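Local coordinates for protein leucine aminopeptidase (Fimbriiglobus ruber, PDB 7D1B) that probably acts as a zinc-dependent glutaminyl cyclase of the M28 peptidase family, converting N-terminal glutamine of peptides to pyroglutamate, at residues A[46-51]-A[167-172]; A[122-127]-A[178-183]. All coordinates share one frame; numbering follows the deposited sequence.

Contact 1: A[46-51]-A[167-172]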
loop_
_atom_site.group_PDB
_atom_site.type_symbol
_atom_site.label_atom_id
_atom_site.label_comp_id
_atom_site.label_asym_id
_atom_site.label_seq_id
_atom_site.Cartn_x
_atom_site.Cartn_y
_atom_site.Cartn_z
ATOM N N THR A 46 15.468 14.560 -0.486
ATOM C CA THR A 46 14.693 13.915 -1.536
ATOM C C THR A 46 15.623 13.123 -2.450
ATOM O O THR A 46 16.848 13.254 -2.393
ATOM C CB THR A 46 13.923 14.941 -2.358
ATOM O OG1 THR A 46 14.859 15.821 -2.981
ATOM C CG2 THR A 46 12.947 15.736 -1.466
ATOM N N PHE A 47 15.034 12.238 -3.242
ATOM C CA PHE A 47 15.752 11.396 -4.188
ATOM C C PHE A 47 15.207 11.626 -5.588
ATOM O O PHE A 47 14.082 12.122 -5.743
ATOM C CB PHE A 47 15.641 9.919 -3.764
ATOM C CG PHE A 47 16.576 9.584 -2.654
ATOM C CD1 PHE A 47 16.298 9.992 -1.355
ATOM C CD2 PHE A 47 17.763 8.929 -2.917
ATOM C CE1 PHE A 47 17.220 9.749 -0.328
ATOM C CE2 PHE A 47 18.671 8.669 -1.903
ATOM C CZ PHE A 47 18.406 9.099 -0.610
ATOM N N PRO A 48 15.979 11.282 -6.638
ATOM C CA PRO A 48 15.576 11.604 -8.028
ATOM C C PRO A 48 14.564 10.597 -8.566
ATOM O O PRO A 48 14.788 9.922 -9.571
ATOM C CB PRO A 48 16.919 11.571 -8.766
ATOM C CG PRO A 48 17.698 10.515 -8.014
ATOM C CD PRO A 48 17.368 10.782 -6.564
ATOM N N LEU A 49 13.426 10.501 -7.884
ATOM C CA LEU A 49 12.372 9.602 -8.315
ATOM C C LEU A 49 11.874 10.032 -9.686
ATOM O O LEU A 49 11.745 11.225 -9.974
ATOM C CB LEU A 49 11.232 9.632 -7.291
ATOM C CG LEU A 49 11.597 9.408 -5.812
ATOM C CD1 LEU A 49 10.308 9.250 -5.005
ATOM C CD2 LEU A 49 12.525 8.257 -5.546
ATOM N N ASP A 50 11.608 9.054 -10.544
ATOM C CA ASP A 50 11.282 9.336 -11.929
ATOM C C ASP A 50 9.770 9.236 -12.111
ATOM O O ASP A 50 9.214 8.128 -12.040
ATOM C CB ASP A 50 12.020 8.330 -12.807
ATOM C CG ASP A 50 11.821 8.571 -14.284
ATOM O OD1 ASP A 50 10.767 9.074 -14.695
ATOM O OD2 ASP A 50 12.735 8.210 -15.041
ATOM N N PRO A 51 9.069 10.352 -12.324
ATOM C CA PRO A 51 7.593 10.286 -12.390
ATOM C C PRO A 51 7.081 9.497 -13.582
ATOM O O PRO A 51 6.053 8.810 -13.483
ATOM C CB PRO A 51 7.179 11.764 -12.449
ATOM C CG PRO A 51 8.392 12.466 -13.104
ATOM C CD PRO A 51 9.596 11.716 -12.553
ATOM N N ALA A 167 12.299 1.134 -5.349
ATOM C CA ALA A 167 13.338 0.115 -5.342
ATOM C C ALA A 167 14.590 0.533 -6.104
ATOM O O ALA A 167 15.667 0.035 -5.795
ATOM C CB ALA A 167 12.781 -1.185 -5.915
ATOM N N HIS A 168 14.474 1.403 -7.119
ATOM C CA HIS A 168 15.670 1.877 -7.815
ATOM C C HIS A 168 16.606 2.649 -6.895
ATOM O O HIS A 168 17.810 2.729 -7.178
ATOM C CB HIS A 168 15.298 2.757 -9.001
ATOM C CG HIS A 168 14.675 2.001 -10.127
ATOM N ND1 HIS A 168 15.420 1.297 -11.047
ATOM C CD2 HIS A 168 13.376 1.828 -10.479
ATOM C CE1 HIS A 168 14.607 0.731 -11.923
ATOM N NE2 HIS A 168 13.365 1.033 -11.600
ATOM N N HIS A 169 16.070 3.221 -5.813
ATOM C CA HIS A 169 16.799 4.154 -4.968
ATOM C C HIS A 169 17.195 3.564 -3.632
ATOM O O HIS A 169 18.110 4.097 -3.005
ATOM C CB HIS A 169 15.929 5.393 -4.718
ATOM C CG HIS A 169 15.363 5.951 -5.980
ATOM N ND1 HIS A 169 16.026 6.884 -6.754
ATOM C CD2 HIS A 169 14.221 5.646 -6.641
ATOM C CE1 HIS A 169 15.298 7.137 -7.830
ATOM N NE2 HIS A 169 14.204 6.389 -7.791
ATOM N N MET A 170 16.542 2.481 -3.182
ATOM C CA MET A 170 16.644 2.075 -1.778
ATOM C C MET A 170 18.072 1.778 -1.340
ATOM O O MET A 170 18.446 2.144 -0.223
ATOM C CB MET A 170 15.744 0.879 -1.479
ATOM C CG MET A 170 14.264 1.193 -1.473
ATOM S SD MET A 170 13.759 2.493 -0.313
ATOM C CE MET A 170 14.009 1.628 1.231
ATOM N N LYS A 171 18.883 1.117 -2.182
ATOM C CA LYS A 171 20.236 0.796 -1.729
ATOM C C LYS A 171 21.109 2.028 -1.588
ATOM O O LYS A 171 22.182 1.921 -0.986
ATOM C CB LYS A 171 20.910 -0.271 -2.596
ATOM C CG LYS A 171 20.355 -1.679 -2.404
ATOM C CD LYS A 171 20.268 -2.126 -0.959
ATOM C CE LYS A 171 21.612 -2.182 -0.266
ATOM N NZ LYS A 171 22.164 -3.571 -0.282
ATOM N N GLY A 172 20.672 3.183 -2.097
ATOM C CA GLY A 172 21.361 4.439 -1.875
ATOM C C GLY A 172 20.793 5.280 -0.751
ATOM O O GLY A 172 21.218 6.431 -0.605
#

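Contact 2: A[122-127]-A[178-183]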
loop_
_atom_site.group_PDB
_atom_site.type_symbol
_atom_site.label_atom_id
_atom_site.label_comp_id
_atom_site.label_asym_id
_atom_site.label_seq_id
_atom_site.Cartn_x
_atom_site.Cartn_y
_atom_site.Cartn_z
ATOM N N LYS A 122 17.479 -3.357 14.412
ATOM C CA LYS A 122 16.577 -3.776 15.483
ATOM C C LYS A 122 15.193 -3.150 15.395
ATOM O O LYS A 122 14.256 -3.677 16.004
ATOM C CB LYS A 122 17.209 -3.487 16.844
ATOM C CG LYS A 122 18.440 -4.331 17.096
ATOM C CD LYS A 122 19.035 -4.077 18.465
ATOM C CE LYS A 122 20.361 -4.819 18.639
ATOM N NZ LYS A 122 20.925 -4.625 19.990
ATOM N N ALA A 123 15.037 -2.050 14.672
ATOM C CA ALA A 123 13.731 -1.451 14.423
ATOM C C ALA A 123 13.502 -1.471 12.925
ATOM O O ALA A 123 14.423 -1.163 12.161
ATOM C CB ALA A 123 13.698 -0.004 14.913
ATOM N N ARG A 124 12.280 -1.808 12.510
ATOM C CA ARG A 124 11.923 -1.853 11.104
ATOM C C ARG A 124 10.638 -1.079 10.865
ATOM O O ARG A 124 9.721 -1.093 11.694
ATOM C CB ARG A 124 11.737 -3.293 10.612
ATOM C CG ARG A 124 12.935 -4.197 10.861
ATOM C CD ARG A 124 12.839 -5.572 10.147
ATOM N NE ARG A 124 12.967 -5.420 8.705
ATOM C CZ ARG A 124 14.107 -5.134 8.077
ATOM N NH1 ARG A 124 15.251 -5.050 8.754
ATOM N NH2 ARG A 124 14.089 -4.920 6.763
ATOM N N LEU A 125 10.588 -0.398 9.723
ATOM C CA LEU A 125 9.394 0.252 9.212
ATOM C C LEU A 125 8.810 -0.577 8.086
ATOM O O LEU A 125 9.528 -1.276 7.369
ATOM C CB LEU A 125 9.719 1.643 8.680
ATOM C CG LEU A 125 10.273 2.662 9.667
ATOM C CD1 LEU A 125 10.487 3.992 8.957
ATOM C CD2 LEU A 125 9.372 2.841 10.882
ATOM N N ILE A 126 7.509 -0.406 7.880
ATOM C CA ILE A 126 6.792 -1.010 6.767
ATOM C C ILE A 126 6.270 0.082 5.842
ATOM O O ILE A 126 5.679 1.063 6.305
ATOM C CB ILE A 126 5.607 -1.849 7.288
ATOM C CG1 ILE A 126 6.116 -3.067 8.069
ATOM C CG2 ILE A 126 4.675 -2.234 6.140
ATOM C CD1 ILE A 126 5.068 -3.684 8.954
ATOM N N VAL A 127 6.447 -0.118 4.537
ATOM C CA VAL A 127 5.685 0.582 3.507
ATOM C C VAL A 127 4.835 -0.496 2.873
ATOM O O VAL A 127 5.371 -1.519 2.429
ATOM C CB VAL A 127 6.610 1.242 2.464
ATOM C CG1 VAL A 127 5.769 1.855 1.350
ATOM C CG2 VAL A 127 7.531 2.274 3.113
ATOM N N GLY A 178 15.320 -0.798 9.502
ATOM C CA GLY A 178 14.990 -1.642 8.375
ATOM C C GLY A 178 13.779 -1.098 7.648
ATOM O O GLY A 178 12.974 -0.360 8.226
ATOM N N VAL A 179 13.632 -1.466 6.370
ATOM C CA VAL A 179 12.430 -1.088 5.621
ATOM C C VAL A 179 11.923 -2.315 4.889
ATOM O O VAL A 179 12.641 -2.887 4.063
ATOM C CB VAL A 179 12.684 0.067 4.634
ATOM C CG1 VAL A 179 11.390 0.405 3.878
ATOM C CG2 VAL A 179 13.188 1.291 5.365
ATOM N N ASP A 180 10.680 -2.710 5.180
ATOM C CA ASP A 180 10.022 -3.806 4.480
ATOM C C ASP A 180 8.897 -3.245 3.623
ATOM O O ASP A 180 8.009 -2.549 4.136
ATOM C CB ASP A 180 9.467 -4.834 5.465
ATOM C CG ASP A 180 10.572 -5.559 6.178
ATOM O OD1 ASP A 180 11.639 -5.742 5.559
ATOM O OD2 ASP A 180 10.410 -5.929 7.353
ATOM N N PHE A 181 8.960 -3.517 2.318
ATOM C CA PHE A 181 7.840 -3.269 1.422
ATOM C C PHE A 181 6.943 -4.497 1.525
ATOM O O PHE A 181 7.395 -5.618 1.248
ATOM C CB PHE A 181 8.334 -3.155 -0.019
ATOM C CG PHE A 181 9.133 -1.908 -0.341
ATOM C CD1 PHE A 181 9.410 -0.913 0.602
ATOM C CD2 PHE A 181 9.607 -1.731 -1.643
ATOM C CE1 PHE A 181 10.142 0.242 0.239
ATOM C CE2 PHE A 181 10.325 -0.589 -1.999
ATOM C CZ PHE A 181 10.592 0.393 -1.071
ATOM N N VAL A 182 5.702 -4.313 1.953
ATOM C CA VAL A 182 4.800 -5.436 2.165
ATOM C C VAL A 182 3.601 -5.256 1.240
ATOM O O VAL A 182 2.912 -4.224 1.290
ATOM C CB VAL A 182 4.365 -5.561 3.637
ATOM C CG1 VAL A 182 3.428 -6.753 3.814
ATOM C CG2 VAL A 182 5.601 -5.665 4.552
ATOM N N LEU A 183 3.350 -6.268 0.409
ATOM C CA LEU A 183 2.210 -6.300 -0.499
ATOM C C LEU A 183 1.213 -7.326 0.023
ATOM O O LEU A 183 1.520 -8.530 0.100
ATOM C CB LEU A 183 2.671 -6.642 -1.911
ATOM C CG LEU A 183 3.466 -5.471 -2.505
ATOM C CD1 LEU A 183 4.345 -5.959 -3.623
ATOM C CD2 LEU A 183 2.524 -4.387 -2.958
#

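Contact 1: A[46-51]-A[167-172]
At the surface of the M28-type fold, the loop leading into helix 51-63 packs on the loop that follows helix 153-167, and His169 buries the largest share of the surface between them. Methyl CD2 of Leu49 sits over one face of the His169 imidazole, 3.4 Å from its centroid and 19° off the normal, which meets the definition of a CH-pi contact. The methyl is displaced toward the CD2-NE2 side, lying 3.3 Å from His169 CD2. On the opposite face lies CB of the preceding His168, so the ring is sandwiched. His169 CG stands anti to its carbonyl carbon (chi1 -50°), which swings the imidazole toward the 46-51 loop.

Pro48 passes alongside: its carbonyl O approaches His169 CE1 at 3.3 Å, and its CD lies 4.1 Å from ND1. The chain reverses at Pro48 in an inverse gamma turn, closed by a weak bond from Leu49 N to Phe47 O, and the Phe47 ring heads for Gly172. There the edge of the ring meets a backbone carbonyl, with Phe47 CE2 3.6 Å from Gly172 O.

No hydrogen bond spans the two loops themselves; Glu165 OE2 links them by accepting from both His169 NE2 and Asp50 N. Shortening His169 to an alanine is likely to leave the Leu49 methyl with no ring face to rest on and Glu165 without this donor. Next to this packing, Asp50 OD1 accepts from Arg53 N as the N-cap of helix 51-63. The arrangement is a loop-on-loop contact that joins the start of that helix to the chain leaving helix 153-167.

Contact 2: A[122-127]-A[178-183]
Arg124 lays one face of its guanidinium over the backbone of Gly178, whose CA is 3.4 Å from NH1. The bend at chi3 (70°) brings the group back over the neighbouring strand, and a CB on Gly178 would clash with NH1. The same guanidinium grips Asp180 side-on: NE donates to OD2 and NH2 to OD1, each at 2.9 Å. Both acceptors lie close to the guanidinium plane, yet the nitrogens meet them from above the carboxylate plane, the two groups being turned 32° apart. This buried charge pair has further partners: Trp117 O and Phe118 O accept from Arg124, while Ser116 OG and Tyr226 OH bond to Asp180.

Beneath it the backbones run parallel. Leu125 N donates to Gly178 O at 2.8 Å. Asp180 N in turn donates to Leu125 O at 2.9 Å. Val127 continues the pattern with N to Asp180 O and O from Val182 N.

Ile126 CG2 touches Val182 CG2 at 3.9 Å on the face that bears the salt bridge. On the other face, Val127 CB lies 4.0 Å from Phe181 CD1, and helix 320-336 covers Val127 and Val179. Strand 123-130, helix 153-167 and strand 178-184 form a beta-alpha-beta crossover between adjacent parallel strands, its helix touching Phe181 and Leu183, within the mixed sheet of the M28 fold.

In the fold
Along the chain the segments alternate, 46-51, 122-127, 167-172 and 178-183, so the two contacts interlock in sequence. Their centres are about 16 Å apart, contact 1 near the surface and contact 2 deeper, on strands 123-130 and 178-184 of the mixed six-stranded sheet. The 167-172 loop connects them: it lies between helix 153-167 and strand 178-184. Met170, on this loop, packs its CG 3.8 Å from Phe181 CZ and its CE 3.9 Å from Val179 CG1. Helix 320-336 also touches both, through Phe47 in contact 1 and Leu125 in contact 2. The 167-172 loop thus offers His169 to the loop before helix 51-63 and Met170 to the sheet, and both contacts lie away from the zinc site.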